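Local coordinates for phenylurea hydrolase B (Mycobacterium brisbanense, PDB 4WHB), which probably hydrolyses carbon-nitrogen bonds other than peptide bonds, phenylureas by its name, and is a zinc-binding member of the amidohydrolase superfamily, at residues Leu205-Ser210 against Val238-Ala243; Asp288-Ser293 against Ala335-Leu340. One frame throughout, in Å; residues are numbered along the deposited sequence.

Both contacts pack a helix of the amidohydrolase TIM barrel, one on a strand and the other on the loop leading into a strand, of the same parallel sheet. Interaction 1 packs helix 233-246 on strand 205-208. Interaction 2 sets helix 287-293 against the loop before strand 339-341. Strands 250-253, 270-272 and 296-299 lie between these two. The contacts do not touch: their centres are 21 Å apart and their nearest atoms about 9 Å. His273, just after strand 270-272, binds zinc in a structure of this protein, though no zinc is modelled in this chain. The side chain of Ile207 is about 11 Å from that of His273. The side chain of Ile290 is about 12 Å from that of His273.

Interaction 1. Residues Leu205-Ser210 against Val238-Ala243; sequences LKIAVS and VMVEEA
Ile207 meets the helix with both branches of its side chain. The longer branch ends in CD1, which lies 3.7 Å from Val240 CG2. These two side chains meet at about a right angle. The same Ile207 CD1 is 3.9 Å from Met239 CB, so it touches two successive helix residues. The shorter branch, Ile207 CG2, faces the thioether and comes 4.0 Å from Met239 SD. In Met239, CG is anti to the carbonyl carbon (chi1 -44°) and the chain runs on extended, which carries the sulfur past Ile207 and leads Met239 CE away from the strand. Phe231, from a loop, and Val190 of helix 187-198 also touch Met239. Strand 205-208, helix 233-246 and the next parallel strand, 250-253, form a beta-alpha-beta crossover of the TIM barrel; here its first strand meets its helix. The helix runs back antiparallel to the strand, with local axes 10.0 Å apart at 178°. Nearer the start of the strand, Leu205 points toward the helix. Leu205 CD2 is 4.4 Å from Ala243 CB, a looser apolar contact. Tyr197 and Leu198 of helix 187-198 also touch Leu205.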
loop_
_atom_site.group_PDB
_atom_site.type_symbol
_atom_site.label_atom_id
_atom_site.label_comp_id
_atom_site.label_asym_id
_atom_site.label_seq_id
_atom_site.Cartn_x
_atom_site.Cartn_y
_atom_site.Cartn_z
ATOM N N LEU C 205 18.417 -21.063 -23.743
ATOM C CA LEU C 205 18.177 -19.683 -23.349
ATOM C C LEU C 205 16.833 -19.088 -23.667
ATOM O O LEU C 205 16.472 -18.981 -24.802
ATOM C CB LEU C 205 19.206 -18.789 -23.968
ATOM C CG LEU C 205 19.477 -17.623 -23.057
ATOM C CD1 LEU C 205 20.071 -18.127 -21.766
ATOM C CD2 LEU C 205 20.299 -16.564 -23.757
ATOM N N LYS C 206 16.174 -18.589 -22.630
ATOM C CA LYS C 206 14.948 -17.850 -22.751
ATOM C C LYS C 206 15.364 -16.422 -22.657
ATOM O O LYS C 206 15.905 -16.022 -21.675
ATOM C CB LYS C 206 13.990 -18.203 -21.607
ATOM C CG LYS C 206 12.628 -18.768 -21.970
ATOM C CD LYS C 206 11.476 -17.992 -21.373
ATOM C CE LYS C 206 10.116 -18.574 -21.650
ATOM N NZ LYS C 206 9.169 -18.488 -20.524
ATOM N N ILE C 207 15.113 -15.662 -23.706
ATOM C CA ILE C 207 15.430 -14.227 -23.755
ATOM C C ILE C 207 14.153 -13.484 -23.507
ATOM O O ILE C 207 13.230 -13.623 -24.288
ATOM C CB ILE C 207 16.034 -13.803 -25.127
ATOM C CG1 ILE C 207 17.327 -14.560 -25.375
ATOM C CG2 ILE C 207 16.314 -12.312 -25.158
ATOM C CD1 ILE C 207 17.897 -14.319 -26.759
ATOM N N ALA C 208 14.086 -12.684 -22.447
ATOM C CA ALA C 208 12.820 -12.083 -22.153
ATOM C C ALA C 208 12.757 -10.852 -23.002
ATOM O O ALA C 208 13.405 -9.864 -22.682
ATOM C CB ALA C 208 12.657 -11.763 -20.672
ATOM N N VAL C 209 11.944 -10.918 -24.049
ATOM C CA VAL C 209 11.819 -9.841 -24.991
ATOM C C VAL C 209 10.861 -8.798 -24.439
ATOM O O VAL C 209 11.041 -7.616 -24.715
ATOM C CB VAL C 209 11.327 -10.370 -26.356
ATOM C CG1 VAL C 209 11.312 -9.257 -27.410
ATOM C CG2 VAL C 209 12.182 -11.530 -26.816
ATOM N N SER C 210 9.882 -9.223 -23.644
ATOM C CA SER C 210 8.883 -8.305 -23.129
ATOM C C SER C 210 8.685 -8.424 -21.627
ATOM O O SER C 210 9.107 -9.390 -20.980
ATOM C CB SER C 210 7.554 -8.550 -23.819
ATOM O OG SER C 210 7.656 -9.552 -24.809
ATOM N N VAL C 238 22.517 -9.790 -29.779
ATOM C CA VAL C 238 23.768 -9.931 -29.063
ATOM C C VAL C 238 23.671 -11.089 -28.099
ATOM O O VAL C 238 24.670 -11.599 -27.667
ATOM C CB VAL C 238 24.122 -8.614 -28.350
ATOM C CG1 VAL C 238 25.063 -8.825 -27.150
ATOM C CG2 VAL C 238 24.720 -7.641 -29.340
ATOM N N MET C 239 22.459 -11.484 -27.748
ATOM C CA MET C 239 22.274 -12.686 -26.936
ATOM C C MET C 239 21.908 -13.902 -27.767
ATOM O O MET C 239 22.179 -15.037 -27.348
ATOM C CB MET C 239 21.222 -12.435 -25.880
ATOM C CG MET C 239 21.411 -11.105 -25.229
ATOM S SD MET C 239 19.897 -10.583 -24.489
ATOM C CE MET C 239 20.567 -9.407 -23.285
ATOM N N VAL C 240 21.310 -13.664 -28.933
ATOM C CA VAL C 240 21.063 -14.745 -29.873
ATOM C C VAL C 240 22.362 -15.275 -30.491
ATOM O O VAL C 240 22.473 -16.489 -30.746
ATOM C CB VAL C 240 20.090 -14.334 -30.963
ATOM C CG1 VAL C 240 20.062 -15.343 -32.111
ATOM C CG2 VAL C 240 18.695 -14.160 -30.359
ATOM N N GLU C 241 23.338 -14.388 -30.715
ATOM C CA GLU C 241 24.641 -14.812 -31.259
ATOM C C GLU C 241 25.347 -15.751 -30.323
ATOM O O GLU C 241 25.969 -16.704 -30.741
ATOM C CB GLU C 241 25.528 -13.596 -31.552
ATOM C CG GLU C 241 25.737 -13.365 -33.039
ATOM C CD GLU C 241 26.109 -11.944 -33.400
ATOM O OE1 GLU C 241 26.857 -11.295 -32.608
ATOM O OE2 GLU C 241 25.661 -11.514 -34.490
ATOM N N GLU C 242 25.334 -15.344 -29.089
ATOM C CA GLU C 242 25.887 -16.085 -27.976
ATOM C C GLU C 242 25.219 -17.429 -27.775
ATOM O O GLU C 242 25.866 -18.417 -27.554
ATOM C CB GLU C 242 25.734 -15.249 -26.714
ATOM C CG GLU C 242 27.010 -14.636 -26.219
ATOM C CD GLU C 242 27.742 -13.896 -27.265
ATOM O OE1 GLU C 242 27.100 -13.029 -27.903
ATOM O OE2 GLU C 242 28.946 -14.199 -27.412
ATOM N N ALA C 243 23.900 -17.420 -27.845
ATOM C CA ALA C 243 23.066 -18.596 -27.677
ATOM C C ALA C 243 23.309 -19.588 -28.782
ATOM O O ALA C 243 23.198 -20.780 -28.593
ATOM C CB ALA C 243 21.610 -18.198 -27.627
#

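Interaction 2. Residues Asp288-Ser293 against Ala335-Leu340; sequences DKIVAS and ANAKIL
Val291 on helix 287-293 packs against Ala335 and Ala337, in the link between helix 326-334 and strand 339-341. This is a helix-to-loop contact on the outer layer of the amidohydrolase TIM barrel. Helix 326-334 ends in a Schellman motif, with Asn336 at positive phi (52°). The chain then heads into the strand.

From CB of Val291 the side chain splits into two methyl groups. With chi1 at 167°, CG1 is anti to the backbone N, and CG2 is left beside it. Val291 CG1 comes 3.9 Å from Ala335 O. Val291 CG2 does most of the touching. It lies 3.5 Å from Ala335 O and 3.9 Å from Ala335 CB. The same Val291 CG2 is 3.9 Å from Ala337 CA, with Ala337 CB slightly farther off. CG2 therefore touches residues on both sides of Asn336 in sequence. The contact is mainly van der Waals, and no hydrogen bond joins the two segments.

Ile290 adds a looser contact, from Ile290 CG2 to Ala337 CB at 4.5 Å. It also touches Leu260 and Val264 of helix 257-265, so it links Ala337 to the neighbouring helix. Lys338 reaches the helix at Ile290. Its chain bends at chi3 and chi4, both near -50°, and this turns the amine back toward the helix. The amine is hydrogen-bonded to Ser295 O, and Lys338 makes a cation-pi contact with Trp296. Lys338 NZ stays 4.1 Å from Ile290 O, with no hydrogen bond between them.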
loop_
_atom_site.group_PDB
_atom_site.type_symbol
_atom_site.label_atom_id
_atom_site.label_comp_id
_atom_site.label_asym_id
_atom_site.label_seq_id
_atom_site.Cartn_x
_atom_site.Cartn_y
_atom_site.Cartn_z
ATOM N N ASP C 288 1.253 -16.241 -40.827
ATOM C CA ASP C 288 1.856 -16.685 -42.066
ATOM C C ASP C 288 3.294 -16.266 -42.196
ATOM O O ASP C 288 3.871 -16.405 -43.260
ATOM C CB ASP C 288 1.050 -16.203 -43.275
ATOM C CG ASP C 288 0.025 -17.225 -43.707
ATOM O OD1 ASP C 288 0.353 -18.190 -44.489
ATOM O OD2 ASP C 288 -1.106 -17.072 -43.187
ATOM N N LYS C 289 3.838 -15.695 -41.132
ATOM C CA LYS C 289 5.287 -15.555 -40.984
ATOM C C LYS C 289 5.857 -16.696 -40.143
ATOM O O LYS C 289 6.739 -17.405 -40.611
ATOM C CB LYS C 289 5.675 -14.200 -40.419
ATOM C CG LYS C 289 6.138 -13.257 -41.538
ATOM C CD LYS C 289 6.409 -11.838 -41.075
ATOM C CE LYS C 289 7.476 -11.868 -40.006
ATOM N NZ LYS C 289 8.090 -10.546 -39.763
ATOM N N ILE C 290 5.346 -16.907 -38.919
ATOM C CA ILE C 290 5.699 -18.100 -38.135
ATOM C C ILE C 290 5.594 -19.342 -38.995
ATOM O O ILE C 290 6.590 -20.010 -39.199
ATOM C CB ILE C 290 4.752 -18.301 -36.934
ATOM C CG1 ILE C 290 4.964 -17.192 -35.890
ATOM C CG2 ILE C 290 4.875 -19.742 -36.356
ATOM C CD1 ILE C 290 3.650 -16.603 -35.413
ATOM N N VAL C 291 4.385 -19.633 -39.494
ATOM C CA VAL C 291 4.148 -20.741 -40.418
ATOM C C VAL C 291 5.167 -20.716 -41.550
ATOM O O VAL C 291 5.674 -21.751 -41.941
ATOM C CB VAL C 291 2.707 -20.711 -40.995
ATOM C CG1 VAL C 291 2.566 -21.664 -42.170
ATOM C CG2 VAL C 291 1.669 -21.044 -39.922
ATOM N N ALA C 292 5.476 -19.529 -42.058
ATOM C CA ALA C 292 6.403 -19.374 -43.192
ATOM C C ALA C 292 7.860 -19.427 -42.808
ATOM O O ALA C 292 8.684 -19.954 -43.549
ATOM C CB ALA C 292 6.130 -18.080 -43.951
ATOM N N SER C 293 8.183 -18.863 -41.658
ATOM C CA SER C 293 9.581 -18.718 -41.225
ATOM C C SER C 293 9.980 -19.764 -40.147
ATOM O O SER C 293 10.956 -19.606 -39.437
ATOM C CB SER C 293 9.854 -17.268 -40.795
ATOM O OG SER C 293 9.934 -16.436 -41.958
ATOM N N ALA C 335 -3.791 -23.132 -39.273
ATOM C CA ALA C 335 -2.762 -22.746 -40.250
ATOM C C ALA C 335 -1.613 -23.690 -40.176
ATOM O O ALA C 335 -0.598 -23.476 -40.855
ATOM C CB ALA C 335 -2.250 -21.332 -39.991
ATOM N N ASN C 336 -1.747 -24.720 -39.349
ATOM C CA ASN C 336 -0.655 -25.654 -39.107
ATOM C C ASN C 336 0.623 -24.941 -38.710
ATOM O O ASN C 336 1.697 -25.185 -39.270
ATOM C CB ASN C 336 -0.384 -26.553 -40.305
ATOM C CG ASN C 336 -1.198 -27.816 -40.265
ATOM O OD1 ASN C 336 -0.749 -28.845 -39.713
ATOM N ND2 ASN C 336 -2.415 -27.759 -40.852
ATOM N N ALA C 337 0.522 -24.062 -37.730
ATOM C CA ALA C 337 1.721 -23.637 -37.049
ATOM C C ALA C 337 2.267 -24.871 -36.321
ATOM O O ALA C 337 1.508 -25.692 -35.781
ATOM C CB ALA C 337 1.416 -22.533 -36.077
ATOM N N LYS C 338 3.568 -25.038 -36.340
ATOM C CA LYS C 338 4.176 -26.118 -35.571
ATOM C C LYS C 338 4.012 -25.808 -34.066
ATOM O O LYS C 338 4.378 -24.715 -33.598
ATOM C CB LYS C 338 5.651 -26.269 -35.948
ATOM C CG LYS C 338 5.865 -26.434 -37.453
ATOM C CD LYS C 338 7.305 -26.237 -37.835
ATOM C CE LYS C 338 7.849 -24.915 -37.345
ATOM N NZ LYS C 338 6.985 -23.770 -37.639
ATOM N N ILE C 339 3.439 -26.765 -33.344
ATOM C CA ILE C 339 2.888 -26.522 -32.028
ATOM C C ILE C 339 3.674 -27.268 -30.952
ATOM O O ILE C 339 4.227 -28.326 -31.194
ATOM C CB ILE C 339 1.374 -26.893 -32.018
ATOM C CG1 ILE C 339 0.570 -25.852 -32.799
ATOM C CG2 ILE C 339 0.806 -27.067 -30.586
ATOM C CD1 ILE C 339 -0.699 -26.417 -33.362
ATOM N N LEU C 340 3.728 -26.670 -29.762
ATOM C CA LEU C 340 4.520 -27.180 -28.633
ATOM C C LEU C 340 3.638 -27.377 -27.403
ATOM O O LEU C 340 2.629 -26.752 -27.273
ATOM C CB LEU C 340 5.611 -26.159 -28.326
ATOM C CG LEU C 340 6.826 -26.675 -27.582
ATOM C CD1 LEU C 340 7.716 -27.356 -28.581
ATOM C CD2 LEU C 340 7.594 -25.522 -26.925
#